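Local coordinates for protein 11R-lipoxygenase (Gersemia fruticosa, PDB 3VF1) that probably inserts molecular oxygen into polyunsaturated fatty acids with a non-heme iron, under calcium control exerted through its PLAT domain, at residues G69-D74 with S97-A102; I106-E111 with N117-P122. One frame throughout, in Å; residues are numbered along the deposited sequence.

In the fold
Both contacts belong to the PLAT domain, the C2-like beta sandwich of this lipoxygenase, on one side of the chain's centre, and their centres lie about 17 Å apart. They come in series along the chain: contact 1 closes at residue 102, contact 2 opens at residue 106, and strand 100-109 serves both. That strand belongs to an antiparallel sheet of order 70-77, 20-28, 100-109, 116-124. Contact 1 reaches from the start of strand 100-109 toward outermost strand 70-77, with strand 20-28 intervening, at an end that carries predicted calcium ligands; contact 2 zips its far end to the other outermost strand, 116-124, away from the annotated sites.

Contact 1. Residues G69-D74 with S97-A102; sequences GTDTYD and SDWYIA
Trp99 meets Asp71 and Tyr73 through CZ2 and CH2 of its six-membered ring, each approached obliquely: CZ2 lies 4.1 Å from OD2 of Asp71, and CH2 lies 4.1 Å from OH of Tyr73. The contact is slight, burying 75 Å² in all, and its two halves differ. On the packed side is the indole, buried, with CG1 of Ile101 3.8 Å above one face, displaced toward the rim. With CG swung away from its own backbone N (chi1 -161°), the ring extends toward strand 70-77, and its NE1 is hydrogen-bonded to Thr28. Val26 also touches it. Both residues belong to strand 20-28, which runs between strands 70-77 and 100-109 in this sheet of the PLAT beta sandwich, so the indole reaches past strand 20-28 to side chains of strand 70-77. The looser side, toward solvent, is formed by Asp71 and Tyr73, alternate residues of one strand and both partly exposed; Thr70 and Thr72, which alternate with them, are exposed. The Asp71 carboxylate stands steeply to the indole, their planes 76° apart; its OD2 makes a salt bridge to Lys59, a residue that the Trp99 side chain also touches. Tyr73 comes from the opposite direction, its hydroxyl leading, and that OH is hydrogen-bonded to the backbone O of Asp58, a predicted calcium ligand. Asp98, a predicted ligand of another calcium ion, directly precedes the tryptophan.

Contact 2. Residues I106-E111 with N117-P122; sequences IEKIDE and NKYIFP
Ile106 and Tyr119 form a hydrogen-bonded pair in the antiparallel beta hairpin of strands 100-109 and 116-124, at the edge of one PLAT-domain sheet. The bond from Ile106 N to Tyr119 O measures 3.2 Å and is nearly straight (170° at the hydrogen); the return bond, Tyr119 N to Ile106 O, is 3.0 Å. Ile106 O also lies in plane at the edge of the Tyr119 ring. Two residues on, Lys108 and Asn117 repeat the pairing, N of Asn117 reaching O of Lys108 at 2.9 Å. Between them, Glu107 and Lys118 make the non-hydrogen-bonded pair, their side chains on the other face; between the backbones, CA of Glu107 gives a CA-H...O contact to Asn117 O.

The Lys108 side chain can be followed outward from CB. Chi1 of 68° sets CG between the backbone N and carbonyl carbon, and there CG lies 3.9 Å from CE1 of Tyr119, obliquely to the ring. CD stays near the same ring carbon. The chain then bends at chi3 and chi4, turning CE away from the tyrosine and bringing NZ to a hydrogen bond with Gly81 O, outside the hairpin, and to a weak one with Ile109 O of its own strand.

On this face, Ile106 and Phe121 point into the sandwich against Ile83 and Ile86 of the opposing sheet, and CD1 of Ile106 touches CE1 of Phe121 at 3.8 Å.

Contact 1. Residues G69-D74 with S97-A102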
ATOM      1  N   GLY A  69      -3.494 -17.785 -24.553  1.00 60.82           N
ATOM      2  CA  GLY A  69      -4.000 -18.726 -25.535  1.00 61.46           C
ATOM      3  C   GLY A  69      -4.854 -19.810 -24.907  1.00 58.25           C
ATOM      4  O   GLY A  69      -4.948 -19.911 -23.683  1.00 55.21           O
ATOM      5  N   THR A  70      -5.477 -20.625 -25.753  1.00 60.88           N
ATOM      6  CA  THR A  70      -6.356 -21.693 -25.290  1.00 59.49           C
ATOM      7  C   THR A  70      -5.960 -23.042 -25.882  1.00 59.39           C
ATOM      8  O   THR A  70      -5.470 -23.120 -27.009  1.00 55.69           O
ATOM      9  CB  THR A  70      -7.822 -21.407 -25.673  1.00 60.06           C
ATOM     10  OG1 THR A  70      -8.288 -20.249 -24.970  1.00 65.77           O
ATOM     11  CG2 THR A  70      -8.714 -22.595 -25.331  1.00 59.81           C
ATOM     12  N   ASP A  71      -6.175 -24.100 -25.107  1.00 57.95           N
ATOM     13  CA  ASP A  71      -5.984 -25.461 -25.585  1.00 58.74           C
ATOM     14  C   ASP A  71      -7.184 -26.305 -25.178  1.00 60.97           C
ATOM     15  O   ASP A  71      -7.495 -26.426 -23.994  1.00 60.60           O
ATOM     16  CB  ASP A  71      -4.704 -26.066 -25.009  1.00 58.55           C
ATOM     17  CG  ASP A  71      -3.461 -25.309 -25.426  1.00 64.18           C
ATOM     18  OD1 ASP A  71      -2.972 -25.542 -26.551  1.00 69.91           O
ATOM     19  OD2 ASP A  71      -2.970 -24.485 -24.626  1.00 65.17           O
ATOM     20  N   THR A  72      -7.860 -26.885 -26.165  1.00 61.79           N
ATOM     21  CA  THR A  72      -9.043 -27.697 -25.904  1.00 60.15           C
ATOM     22  C   THR A  72      -8.725 -29.179 -26.069  1.00 66.69           C
ATOM     23  O   THR A  72      -8.038 -29.576 -27.009  1.00 68.95           O
ATOM     24  CB  THR A  72     -10.203 -27.309 -26.838  1.00 66.17           C
ATOM     25  OG1 THR A  72     -10.615 -25.965 -26.556  1.00 66.34           O
ATOM     26  CG2 THR A  72     -11.386 -28.246 -26.648  1.00 66.66           C
ATOM     27  N   TYR A  73      -9.232 -29.990 -25.146  1.00 67.57           N
ATOM     28  CA  TYR A  73      -8.969 -31.423 -25.149  1.00 70.30           C
ATOM     29  C   TYR A  73     -10.266 -32.216 -25.032  1.00 75.44           C
ATOM     30  O   TYR A  73     -11.093 -31.941 -24.163  1.00 75.38           O
ATOM     31  CB  TYR A  73      -8.049 -31.796 -23.984  1.00 68.94           C
ATOM     32  CG  TYR A  73      -6.741 -31.038 -23.952  1.00 69.71           C
ATOM     33  CD1 TYR A  73      -6.678 -29.747 -23.445  1.00 67.94           C
ATOM     34  CD2 TYR A  73      -5.566 -31.618 -24.414  1.00 70.74           C
ATOM     35  CE1 TYR A  73      -5.484 -29.050 -23.407  1.00 66.25           C
ATOM     36  CE2 TYR A  73      -4.367 -30.931 -24.380  1.00 70.11           C
ATOM     37  CZ  TYR A  73      -4.332 -29.647 -23.876  1.00 67.70           C
ATOM     38  OH  TYR A  73      -3.142 -28.956 -23.838  1.00 70.22           O
ATOM     39  N   ASP A  74     -10.439 -33.198 -25.912  1.00 77.24           N
ATOM     40  CA  ASP A  74     -11.552 -34.134 -25.807  1.00 74.80           C
ATOM     41  C   ASP A  74     -11.074 -35.380 -25.074  1.00 75.81           C
ATOM     42  O   ASP A  74      -9.990 -35.891 -25.353  1.00 78.25           O
ATOM     43  CB  ASP A  74     -12.077 -34.505 -27.194  1.00 77.12           C
ATOM     44  CG  ASP A  74     -12.723 -33.330 -27.906  1.00 81.46           C
ATOM     45  OD1 ASP A  74     -13.378 -32.511 -27.229  1.00 78.40           O
ATOM     46  OD2 ASP A  74     -12.578 -33.228 -29.143  1.00 81.42           O
ATOM     47  N   SER A  97       8.392 -27.059 -18.259  1.00 86.13           N
ATOM     48  CA  SER A  97       8.119 -25.661 -17.962  1.00 83.07           C
ATOM     49  C   SER A  97       6.903 -25.557 -17.055  1.00 75.03           C
ATOM     50  O   SER A  97       5.879 -26.190 -17.310  1.00 72.54           O
ATOM     51  CB  SER A  97       7.865 -24.887 -19.257  1.00 81.30           C
ATOM     52  OG  SER A  97       7.566 -23.527 -18.997  1.00 80.36           O
ATOM     53  N   ASP A  98       7.019 -24.764 -15.995  1.00 69.74           N
ATOM     54  CA  ASP A  98       5.894 -24.534 -15.101  1.00 65.27           C
ATOM     55  C   ASP A  98       4.773 -23.828 -15.853  1.00 60.88           C
ATOM     56  O   ASP A  98       4.969 -22.750 -16.414  1.00 61.32           O
ATOM     57  CB  ASP A  98       6.322 -23.706 -13.891  1.00 64.92           C
ATOM     58  CG  ASP A  98       7.212 -24.480 -12.940  1.00 69.78           C
ATOM     59  OD1 ASP A  98       7.087 -25.722 -12.883  1.00 69.79           O
ATOM     60  OD2 ASP A  98       8.036 -23.847 -12.248  1.00 70.95           O
ATOM     61  N   TRP A  99       3.601 -24.451 -15.868  1.00 55.62           N
ATOM     62  CA  TRP A  99       2.447 -23.905 -16.570  1.00 53.86           C
ATOM     63  C   TRP A  99       1.647 -22.987 -15.656  1.00 49.44           C
ATOM     64  O   TRP A  99       1.128 -23.422 -14.629  1.00 49.19           O
ATOM     65  CB  TRP A  99       1.555 -25.045 -17.066  1.00 55.56           C
ATOM     66  CG  TRP A  99       0.606 -24.649 -18.158  1.00 55.71           C
ATOM     67  CD1 TRP A  99       0.376 -23.389 -18.632  1.00 57.53           C
ATOM     68  CD2 TRP A  99      -0.238 -25.524 -18.918  1.00 60.12           C
ATOM     69  NE1 TRP A  99      -0.560 -23.426 -19.639  1.00 56.48           N
ATOM     70  CE2 TRP A  99      -0.953 -24.724 -19.833  1.00 60.07           C
ATOM     71  CE3 TRP A  99      -0.460 -26.905 -18.913  1.00 63.25           C
ATOM     72  CZ2 TRP A  99      -1.872 -25.259 -20.733  1.00 58.43           C
ATOM     73  CZ3 TRP A  99      -1.373 -27.434 -19.808  1.00 63.80           C
ATOM     74  CH2 TRP A  99      -2.068 -26.612 -20.705  1.00 59.93           C
ATOM     75  N   TYR A 100       1.556 -21.715 -16.030  1.00 46.93           N
ATOM     76  CA  TYR A 100       0.721 -20.770 -15.297  1.00 46.15           C
ATOM     77  C   TYR A 100      -0.661 -20.727 -15.933  1.00 41.82           C
ATOM     78  O   TYR A 100      -0.835 -20.197 -17.031  1.00 40.29           O
ATOM     79  CB  TYR A 100       1.346 -19.374 -15.287  1.00 45.77           C
ATOM     80  CG  TYR A 100       0.529 -18.365 -14.518  1.00 43.78           C
ATOM     81  CD1 TYR A 100       0.599 -18.297 -13.134  1.00 44.11           C
ATOM     82  CD2 TYR A 100      -0.319 -17.485 -15.176  1.00 42.87           C
ATOM     83  CE1 TYR A 100      -0.152 -17.378 -12.425  1.00 41.50           C
ATOM     84  CE2 TYR A 100      -1.073 -16.563 -14.478  1.00 43.27           C
ATOM     85  CZ  TYR A 100      -0.985 -16.513 -13.102  1.00 43.96           C
ATOM     86  OH  TYR A 100      -1.735 -15.597 -12.401  1.00 44.48           O
ATOM     87  N   ILE A 101      -1.641 -21.288 -15.233  1.00 43.11           N
ATOM     88  CA  ILE A 101      -2.981 -21.456 -15.781  1.00 46.50           C
ATOM     89  C   ILE A 101      -3.964 -20.442 -15.205  1.00 43.18           C
ATOM     90  O   ILE A 101      -4.089 -20.303 -13.988  1.00 42.29           O
ATOM     91  CB  ILE A 101      -3.507 -22.877 -15.507  1.00 46.81           C
ATOM     92  CG1 ILE A 101      -2.590 -23.911 -16.165  1.00 47.07           C
ATOM     93  CG2 ILE A 101      -4.934 -23.026 -16.017  1.00 46.89           C
ATOM     94  CD1 ILE A 101      -2.924 -25.344 -15.816  1.00 48.12           C
ATOM     95  N   ALA A 102      -4.658 -19.734 -16.091  1.00 40.63           N
ATOM     96  CA  ALA A 102      -5.685 -18.787 -15.681  1.00 41.59           C
ATOM     97  C   ALA A 102      -6.870 -19.538 -15.090  1.00 45.57           C
ATOM     98  O   ALA A 102      -7.197 -19.374 -13.913  1.00 45.19           O
ATOM     99  CB  ALA A 102      -6.129 -17.940 -16.864  1.00 41.10           C
TER

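Contact 2. Residues I106-E111 with N117-P122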
ATOM      1  N   ILE A 106     -14.380 -27.338 -18.021  1.00 58.33           N
ATOM      2  CA  ILE A 106     -14.695 -28.716 -18.377  1.00 61.33           C
ATOM      3  C   ILE A 106     -16.171 -28.862 -18.717  1.00 61.09           C
ATOM      4  O   ILE A 106     -17.031 -28.753 -17.844  1.00 65.82           O
ATOM      5  CB  ILE A 106     -14.348 -29.679 -17.231  1.00 57.33           C
ATOM      6  CG1 ILE A 106     -12.884 -29.504 -16.820  1.00 56.50           C
ATOM      7  CG2 ILE A 106     -14.622 -31.117 -17.647  1.00 65.84           C
ATOM      8  CD1 ILE A 106     -12.472 -30.353 -15.638  1.00 54.89           C
ATOM      9  N   GLU A 107     -16.461 -29.109 -19.990  1.00 64.67           N
ATOM     10  CA  GLU A 107     -17.834 -29.319 -20.433  1.00 70.44           C
ATOM     11  C   GLU A 107     -18.149 -30.808 -20.522  1.00 75.55           C
ATOM     12  O   GLU A 107     -17.368 -31.588 -21.068  1.00 74.76           O
ATOM     13  CB  GLU A 107     -18.078 -28.649 -21.786  1.00 70.30           C
ATOM     14  CG  GLU A 107     -19.487 -28.856 -22.323  1.00 79.14           C
ATOM     15  CD  GLU A 107     -19.786 -27.997 -23.536  1.00 81.56           C
ATOM     16  OE1 GLU A 107     -18.864 -27.303 -24.018  1.00 84.40           O
ATOM     17  OE2 GLU A 107     -20.943 -28.012 -24.005  1.00 78.23           O
ATOM     18  N   LYS A 108     -19.297 -31.194 -19.975  1.00 79.71           N
ATOM     19  CA  LYS A 108     -19.720 -32.587 -19.976  1.00 75.12           C
ATOM     20  C   LYS A 108     -21.239 -32.667 -20.002  1.00 78.74           C
ATOM     21  O   LYS A 108     -21.917 -31.662 -20.215  1.00 75.01           O
ATOM     22  CB  LYS A 108     -19.184 -33.302 -18.737  1.00 72.78           C
ATOM     23  CG  LYS A 108     -19.810 -32.832 -17.434  1.00 74.75           C
ATOM     24  CD  LYS A 108     -19.296 -33.630 -16.244  1.00 73.85           C
ATOM     25  CE  LYS A 108     -19.882 -35.034 -16.200  1.00 76.51           C
ATOM     26  NZ  LYS A 108     -21.342 -35.039 -15.896  1.00 77.58           N
ATOM     27  N   ILE A 109     -21.771 -33.866 -19.784  1.00 87.85           N
ATOM     28  CA  ILE A 109     -23.215 -34.066 -19.745  1.00 84.41           C
ATOM     29  C   ILE A 109     -23.609 -35.015 -18.619  1.00 78.79           C
ATOM     30  O   ILE A 109     -23.024 -36.085 -18.464  1.00 78.80           O
ATOM     31  CB  ILE A 109     -23.752 -34.614 -21.086  1.00 85.25           C
ATOM     32  CG1 ILE A 109     -22.959 -35.853 -21.507  1.00 87.88           C
ATOM     33  CG2 ILE A 109     -23.684 -33.541 -22.160  1.00 81.47           C
ATOM     34  CD1 ILE A 109     -23.324 -36.393 -22.874  1.00 86.69           C
ATOM     35  N   ASP A 110     -24.603 -34.610 -17.835  1.00 79.43           N
ATOM     36  CA  ASP A 110     -25.094 -35.433 -16.732  1.00 80.46           C
ATOM     37  C   ASP A 110     -26.013 -36.535 -17.252  1.00 85.65           C
ATOM     38  O   ASP A 110     -27.098 -36.263 -17.768  1.00 81.08           O
ATOM     39  CB  ASP A 110     -25.821 -34.576 -15.688  1.00 80.83           C
ATOM     40  CG  ASP A 110     -26.800 -33.592 -16.309  1.00 88.03           C
ATOM     41  OD1 ASP A 110     -27.147 -33.755 -17.498  1.00 86.06           O
ATOM     42  OD2 ASP A 110     -27.225 -32.651 -15.605  1.00 83.83           O
ATOM     43  N   GLU A 111     -25.573 -37.782 -17.112  1.00 85.19           N
ATOM     44  CA  GLU A 111     -26.333 -38.922 -17.614  1.00 83.42           C
ATOM     45  C   GLU A 111     -27.745 -38.929 -17.039  1.00 78.64           C
ATOM     46  O   GLU A 111     -28.657 -39.522 -17.615  1.00 75.11           O
ATOM     47  CB  GLU A 111     -25.622 -40.235 -17.271  1.00 82.32           C
ATOM     48  CG  GLU A 111     -26.003 -40.819 -15.918  1.00 82.46           C
ATOM     49  CD  GLU A 111     -25.203 -42.062 -15.575  1.00 85.52           C
ATOM     50  OE1 GLU A 111     -24.373 -42.485 -16.411  1.00 83.46           O
ATOM     51  OE2 GLU A 111     -25.400 -42.618 -14.473  1.00 80.77           O
ATOM     52  N   ASN A 117     -23.207 -29.222 -19.486  1.00 76.49           N
ATOM     53  CA  ASN A 117     -22.897 -28.341 -18.364  1.00 77.74           C
ATOM     54  C   ASN A 117     -21.410 -28.014 -18.272  1.00 75.99           C
ATOM     55  O   ASN A 117     -20.563 -28.904 -18.353  1.00 72.90           O
ATOM     56  CB  ASN A 117     -23.359 -28.973 -17.051  1.00 77.31           C
ATOM     57  CG  ASN A 117     -24.867 -29.087 -16.960  1.00 80.62           C
ATOM     58  OD1 ASN A 117     -25.598 -28.305 -17.568  1.00 77.12           O
ATOM     59  ND2 ASN A 117     -25.341 -30.063 -16.195  1.00 81.88           N
ATOM     60  N   LYS A 118     -21.103 -26.732 -18.096  1.00 76.16           N
ATOM     61  CA  LYS A 118     -19.722 -26.280 -17.973  1.00 68.65           C
ATOM     62  C   LYS A 118     -19.341 -26.065 -16.513  1.00 62.83           C
ATOM     63  O   LYS A 118     -20.107 -25.495 -15.736  1.00 59.87           O
ATOM     64  CB  LYS A 118     -19.516 -24.981 -18.753  1.00 68.51           C
ATOM     65  CG  LYS A 118     -19.703 -25.123 -20.253  1.00 77.27           C
ATOM     66  CD  LYS A 118     -19.543 -23.786 -20.958  1.00 74.37           C
ATOM     67  CE  LYS A 118     -19.719 -23.926 -22.461  1.00 75.33           C
ATOM     68  NZ  LYS A 118     -19.632 -22.615 -23.161  1.00 83.35           N
ATOM     69  N   TYR A 119     -18.149 -26.524 -16.148  1.00 59.42           N
ATOM     70  CA  TYR A 119     -17.632 -26.343 -14.798  1.00 57.11           C
ATOM     71  C   TYR A 119     -16.357 -25.507 -14.840  1.00 58.48           C
ATOM     72  O   TYR A 119     -15.298 -25.995 -15.238  1.00 55.97           O
ATOM     73  CB  TYR A 119     -17.357 -27.701 -14.150  1.00 58.48           C
ATOM     74  CG  TYR A 119     -18.603 -28.537 -13.958  1.00 66.01           C
ATOM     75  CD1 TYR A 119     -19.244 -29.121 -15.043  1.00 70.69           C
ATOM     76  CD2 TYR A 119     -19.138 -28.742 -12.693  1.00 68.88           C
ATOM     77  CE1 TYR A 119     -20.384 -29.884 -14.874  1.00 72.66           C
ATOM     78  CE2 TYR A 119     -20.279 -29.504 -12.514  1.00 71.62           C
ATOM     79  CZ  TYR A 119     -20.895 -30.073 -13.609  1.00 74.89           C
ATOM     80  OH  TYR A 119     -22.030 -30.832 -13.442  1.00 75.79           O
ATOM     81  N   ILE A 120     -16.468 -24.247 -14.430  1.00 55.55           N
ATOM     82  CA  ILE A 120     -15.339 -23.325 -14.471  1.00 47.48           C
ATOM     83  C   ILE A 120     -14.480 -23.480 -13.220  1.00 46.18           C
ATOM     84  O   ILE A 120     -14.998 -23.561 -12.107  1.00 46.15           O
ATOM     85  CB  ILE A 120     -15.805 -21.859 -14.566  1.00 49.00           C
ATOM     86  CG1 ILE A 120     -16.901 -21.701 -15.623  1.00 48.03           C
ATOM     87  CG2 ILE A 120     -14.627 -20.948 -14.881  1.00 53.71           C
ATOM     88  CD1 ILE A 120     -16.443 -21.983 -17.033  1.00 55.19           C
ATOM     89  N   PHE A 121     -13.166 -23.515 -13.411  1.00 45.37           N
ATOM     90  CA  PHE A 121     -12.235 -23.658 -12.298  1.00 48.77           C
ATOM     91  C   PHE A 121     -11.223 -22.516 -12.286  1.00 49.06           C
ATOM     92  O   PHE A 121     -10.161 -22.617 -12.901  1.00 46.15           O
ATOM     93  CB  PHE A 121     -11.515 -25.004 -12.384  1.00 47.74           C
ATOM     94  CG  PHE A 121     -12.435 -26.185 -12.288  1.00 45.98           C
ATOM     95  CD1 PHE A 121     -13.059 -26.688 -13.415  1.00 49.95           C
ATOM     96  CD2 PHE A 121     -12.683 -26.790 -11.068  1.00 47.58           C
ATOM     97  CE1 PHE A 121     -13.909 -27.771 -13.328  1.00 47.88           C
ATOM     98  CE2 PHE A 121     -13.532 -27.873 -10.977  1.00 48.49           C
ATOM     99  CZ  PHE A 121     -14.145 -28.363 -12.110  1.00 48.50           C
ATOM    100  N   PRO A 122     -11.553 -21.421 -11.581  1.00 49.13           N
ATOM    101  CA  PRO A 122     -10.657 -20.264 -11.479  1.00 42.83           C
ATOM    102  C   PRO A 122      -9.366 -20.646 -10.766  1.00 43.48           C
ATOM    103  O   PRO A 122      -9.414 -21.085  -9.617  1.00 48.60           O
ATOM    104  CB  PRO A 122     -11.463 -19.261 -10.641  1.00 45.03           C
ATOM    105  CG  PRO A 122     -12.880 -19.743 -10.695  1.00 46.55           C
ATOM    106  CD  PRO A 122     -12.791 -21.226 -10.809  1.00 44.01           C
TER